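PDB 5LG5: allantoin racemase from Pseudomonas fluorescens, which probably interconverts the two mirror forms of allantoin, as a racemase of the HyuE (Asp/Glu/hydantoin racemase) family. Local coordinates for residues P91-A103 with V199-V213. Numbering follows the deposited sequence.
Sequences PVVDITEAAASTA and VDGVTAAVTIAESLV
Pro91 lays CB against CD1 of Leu212, 3.6 Å away, and the two side chains run alongside each other, pointing opposite ways. Val93 spreads its two methyls along helix 201-213. CG2 meets Ala205 CB at 3.6 Å, and CG1 rests on Ala209 CB at 3.8 Å. An alanine in place of Val93 would lose both methyls and would probably leave Ala205 and Ala209 without their cover from strand 92-94. Asp94 caps helix 95-103, its OD1 accepting from both N and OG1 of Thr96. Ile95 has CG1 between its backbone N and carbonyl carbon (chi1 69°), which puts CG2 beside N, over the carbonyl of Gly201. Within the chain, strand 92-94 is an edge strand of one four-stranded parallel sheet. Val199 ends an edge strand of the second sheet, so the contact joins the two alpha/beta halves of the racemase fold. Helices 95-103 and 201-213 cross nearly at right angles, at 85°. At the crossing, Ala98 is a knob in the hole formed by Gly201, Ala204, Ala205 and Ile208. Ala99 CB lies 3.7 Å from Gly201 CA. Thr102 OG1, as modelled, faces Val199 CG1 without a polar partner, but this rotamer is doubtful. Ala103 CB packs on Val199 CG2 at 3.9 Å.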
loop_
_atom_site.group_PDB
_atom_site.type_symbol
_atom_site.label_atom_id
_atom_site.label_comp_id
_atom_site.label_asym_id
_atom_site.label_seq_id
_atom_site.Cartn_x
_atom_site.Cartn_y
_atom_site.Cartn_z
ATOM N N PRO E 91 3.281 30.256 -3.407
ATOM C CA PRO E 91 3.742 28.867 -3.446
ATOM C C PRO E 91 4.977 28.625 -2.592
ATOM O O PRO E 91 5.869 29.479 -2.460
ATOM C CB PRO E 91 4.026 28.611 -4.947
ATOM C CG PRO E 91 4.102 29.960 -5.571
ATOM C CD PRO E 91 3.202 30.854 -4.752
ATOM N N VAL E 92 4.983 27.458 -1.962
ATOM C CA VAL E 92 6.108 27.013 -1.166
ATOM C C VAL E 92 6.602 25.699 -1.770
ATOM O O VAL E 92 5.818 24.806 -2.050
ATOM C CB VAL E 92 5.692 26.786 0.300
ATOM C CG1 VAL E 92 6.896 26.346 1.136
ATOM C CG2 VAL E 92 5.046 28.055 0.879
ATOM N N VAL E 93 7.892 25.597 -2.039
ATOM C CA VAL E 93 8.409 24.331 -2.525
ATOM C C VAL E 93 9.640 23.888 -1.759
ATOM O O VAL E 93 10.576 24.659 -1.537
ATOM C CB VAL E 93 8.524 24.234 -4.098
ATOM C CG1 VAL E 93 8.329 25.575 -4.781
ATOM C CG2 VAL E 93 9.809 23.535 -4.526
ATOM N N ASP E 94 9.581 22.658 -1.277
ATOM C CA ASP E 94 10.691 22.105 -0.543
ATOM C C ASP E 94 11.573 21.370 -1.531
ATOM O O ASP E 94 11.066 20.662 -2.410
ATOM C CB ASP E 94 10.199 21.169 0.549
ATOM C CG ASP E 94 11.288 20.810 1.496
ATOM O OD1 ASP E 94 12.171 20.001 1.113
ATOM O OD2 ASP E 94 11.300 21.392 2.601
ATOM N N ILE E 95 12.884 21.518 -1.385
ATOM C CA ILE E 95 13.805 20.934 -2.366
ATOM C C ILE E 95 13.720 19.414 -2.408
ATOM O O ILE E 95 14.073 18.792 -3.406
ATOM C CB ILE E 95 15.264 21.387 -2.153
ATOM C CG1 ILE E 95 15.842 20.801 -0.859
ATOM C CG2 ILE E 95 15.352 22.918 -2.169
ATOM C CD1 ILE E 95 17.348 21.124 -0.646
ATOM N N THR E 96 13.234 18.831 -1.316
ATOM C CA THR E 96 13.034 17.393 -1.218
ATOM C C THR E 96 12.057 16.914 -2.272
ATOM O O THR E 96 12.359 16.044 -3.090
ATOM C CB THR E 96 12.433 17.026 0.153
ATOM O OG1 THR E 96 13.225 17.599 1.206
ATOM C CG2 THR E 96 12.339 15.515 0.316
ATOM N N GLU E 97 10.873 17.498 -2.248
ATOM C CA GLU E 97 9.836 17.128 -3.186
ATOM C C GLU E 97 10.155 17.634 -4.574
ATOM O O GLU E 97 9.940 16.934 -5.554
ATOM C CB GLU E 97 8.502 17.620 -2.644
ATOM C CG GLU E 97 8.243 16.902 -1.332
ATOM C CD GLU E 97 7.490 17.721 -0.321
ATOM O OE1 GLU E 97 7.700 17.470 0.882
ATOM O OE2 GLU E 97 6.705 18.611 -0.718
ATOM N N ALA E 98 10.762 18.811 -4.651
ATOM C CA ALA E 98 11.196 19.319 -5.944
ATOM C C ALA E 98 12.116 18.303 -6.613
ATOM O O ALA E 98 11.880 17.914 -7.758
ATOM C CB ALA E 98 11.900 20.650 -5.784
ATOM N N ALA E 99 13.125 17.822 -5.885
ATOM C CA ALA E 99 14.063 16.863 -6.472
ATOM C C ALA E 99 13.372 15.564 -6.896
ATOM O O ALA E 99 13.556 15.106 -8.029
ATOM C CB ALA E 99 15.214 16.572 -5.511
ATOM N N ALA E 100 12.565 14.979 -6.006
ATOM C CA ALA E 100 11.930 13.703 -6.319
ATOM C C ALA E 100 10.958 13.853 -7.471
ATOM O O ALA E 100 10.951 13.050 -8.400
ATOM C CB ALA E 100 11.233 13.130 -5.093
ATOM N N SER E 101 10.152 14.904 -7.420
ATOM C CA SER E 101 9.165 15.145 -8.460
ATOM C C SER E 101 9.796 15.345 -9.849
ATOM O O SER E 101 9.322 14.763 -10.840
ATOM C CB SER E 101 8.264 16.334 -8.088
ATOM O OG SER E 101 7.192 16.455 -9.012
ATOM N N THR E 102 10.860 16.138 -9.952
ATOM C CA THR E 102 11.438 16.286 -11.285
ATOM C C THR E 102 12.200 15.032 -11.719
ATOM O O THR E 102 12.134 14.676 -12.880
ATOM C CB THR E 102 12.240 17.612 -11.549
ATOM O OG1 THR E 102 13.635 17.344 -11.718
ATOM C CG2 THR E 102 11.996 18.654 -10.491
ATOM N N ALA E 103 12.871 14.344 -10.794
ATOM C CA ALA E 103 13.542 13.077 -11.138
ATOM C C ALA E 103 12.559 12.048 -11.717
ATOM O O ALA E 103 12.900 11.238 -12.588
ATOM C CB ALA E 103 14.278 12.495 -9.922
ATOM N N VAL E 199 19.642 15.083 -10.058
ATOM C CA VAL E 199 18.810 16.246 -9.811
ATOM C C VAL E 199 19.256 16.958 -8.541
ATOM O O VAL E 199 19.447 16.337 -7.504
ATOM C CB VAL E 199 17.323 15.870 -9.733
ATOM C CG1 VAL E 199 16.477 17.113 -9.544
ATOM C CG2 VAL E 199 16.907 15.163 -11.008
ATOM N N ASP E 200 19.459 18.264 -8.662
ATOM C CA ASP E 200 19.763 19.132 -7.541
ATOM C C ASP E 200 18.448 19.769 -7.124
ATOM O O ASP E 200 17.880 20.570 -7.878
ATOM C CB ASP E 200 20.765 20.221 -7.972
ATOM C CG ASP E 200 21.190 21.136 -6.821
ATOM O OD1 ASP E 200 20.644 21.032 -5.698
ATOM O OD2 ASP E 200 22.048 22.011 -7.063
ATOM N N GLY E 201 17.975 19.413 -5.931
ATOM C CA GLY E 201 16.704 19.908 -5.427
ATOM C C GLY E 201 16.645 21.421 -5.387
ATOM O O GLY E 201 15.588 22.022 -5.555
ATOM N N VAL E 202 17.781 22.054 -5.148
ATOM C CA VAL E 202 17.789 23.505 -5.122
ATOM C C VAL E 202 17.397 24.111 -6.474
ATOM O O VAL E 202 16.502 24.951 -6.545
ATOM C CB VAL E 202 19.148 24.046 -4.688
ATOM C CG1 VAL E 202 19.203 25.562 -4.901
ATOM C CG2 VAL E 202 19.393 23.682 -3.232
ATOM N N THR E 203 18.070 23.692 -7.542
ATOM C CA THR E 203 17.794 24.252 -8.851
ATOM C C THR E 203 16.486 23.731 -9.395
ATOM O O THR E 203 15.775 24.440 -10.096
ATOM C CB THR E 203 18.930 24.001 -9.850
ATOM O OG1 THR E 203 19.220 22.593 -9.898
ATOM C CG2 THR E 203 20.178 24.783 -9.430
ATOM N N ALA E 204 16.181 22.473 -9.089
ATOM C CA ALA E 204 14.869 21.942 -9.426
ATOM C C ALA E 204 13.785 22.830 -8.830
ATOM O O ALA E 204 12.878 23.273 -9.534
ATOM C CB ALA E 204 14.722 20.512 -8.913
ATOM N N ALA E 205 13.914 23.122 -7.536
ATOM C CA ALA E 205 12.906 23.901 -6.816
ATOM C C ALA E 205 12.720 25.283 -7.403
ATOM O O ALA E 205 11.589 25.791 -7.473
ATOM C CB ALA E 205 13.256 23.997 -5.333
ATOM N N VAL E 206 13.830 25.899 -7.818
ATOM C CA VAL E 206 13.749 27.227 -8.427
ATOM C C VAL E 206 12.837 27.211 -9.628
ATOM O O VAL E 206 11.960 28.065 -9.760
ATOM C CB VAL E 206 15.131 27.760 -8.856
ATOM C CG1 VAL E 206 14.983 29.037 -9.688
ATOM C CG2 VAL E 206 15.987 28.006 -7.632
ATOM N N THR E 207 13.051 26.243 -10.513
ATOM C CA THR E 207 12.248 26.169 -11.733
ATOM C C THR E 207 10.793 25.887 -11.391
ATOM O O THR E 207 9.880 26.415 -12.026
ATOM C CB THR E 207 12.761 25.109 -12.730
ATOM O OG1 THR E 207 12.523 23.798 -12.203
ATOM C CG2 THR E 207 14.257 25.305 -13.021
ATOM N N ILE E 208 10.577 25.058 -10.378
ATOM C CA ILE E 208 9.212 24.736 -9.993
ATOM C C ILE E 208 8.514 25.980 -9.431
ATOM O O ILE E 208 7.410 26.326 -9.863
ATOM C CB ILE E 208 9.167 23.553 -9.004
ATOM C CG1 ILE E 208 9.607 22.269 -9.716
ATOM C CG2 ILE E 208 7.761 23.375 -8.434
ATOM C CD1 ILE E 208 9.809 21.075 -8.787
ATOM N N ALA E 209 9.174 26.687 -8.518
ATOM C CA ALA E 209 8.598 27.914 -7.958
ATOM C C ALA E 209 8.288 28.949 -9.038
ATOM O O ALA E 209 7.204 29.556 -9.038
ATOM C CB ALA E 209 9.531 28.510 -6.880
ATOM N N GLU E 210 9.238 29.161 -9.953
ATOM C CA GLU E 210 9.024 30.093 -11.070
ATOM C C GLU E 210 7.826 29.656 -11.875
ATOM O O GLU E 210 7.001 30.483 -12.296
ATOM C CB GLU E 210 10.243 30.132 -11.994
ATOM C CG GLU E 210 11.409 30.960 -11.497
ATOM C CD GLU E 210 12.551 30.947 -12.488
ATOM O OE1 GLU E 210 12.549 30.041 -13.347
ATOM O OE2 GLU E 210 13.446 31.817 -12.410
ATOM N N SER E 211 7.751 28.347 -12.113
ATOM C CA SER E 211 6.670 27.792 -12.903
ATOM C C SER E 211 5.309 28.074 -12.271
ATOM O O SER E 211 4.373 28.513 -12.946
ATOM C CB SER E 211 6.880 26.294 -13.072
ATOM O OG SER E 211 8.086 26.062 -13.773
ATOM N N LEU E 212 5.216 27.833 -10.966
ATOM C CA LEU E 212 3.972 28.033 -10.228
ATOM C C LEU E 212 3.546 29.500 -10.298
ATOM O O LEU E 212 2.368 29.802 -10.515
ATOM C CB LEU E 212 4.121 27.557 -8.771
ATOM C CG LEU E 212 4.321 26.043 -8.582
ATOM C CD1 LEU E 212 4.565 25.713 -7.092
ATOM C CD2 LEU E 212 3.101 25.262 -9.126
ATOM N N VAL E 213 4.503 30.406 -10.106
ATOM C CA VAL E 213 4.212 31.827 -10.231
ATOM C C VAL E 213 3.749 32.149 -11.656
ATOM O O VAL E 213 2.718 32.812 -11.847
ATOM C CB VAL E 213 5.433 32.693 -9.854
ATOM C CG1 VAL E 213 5.136 34.179 -10.113
ATOM C CG2 VAL E 213 5.820 32.472 -8.391
#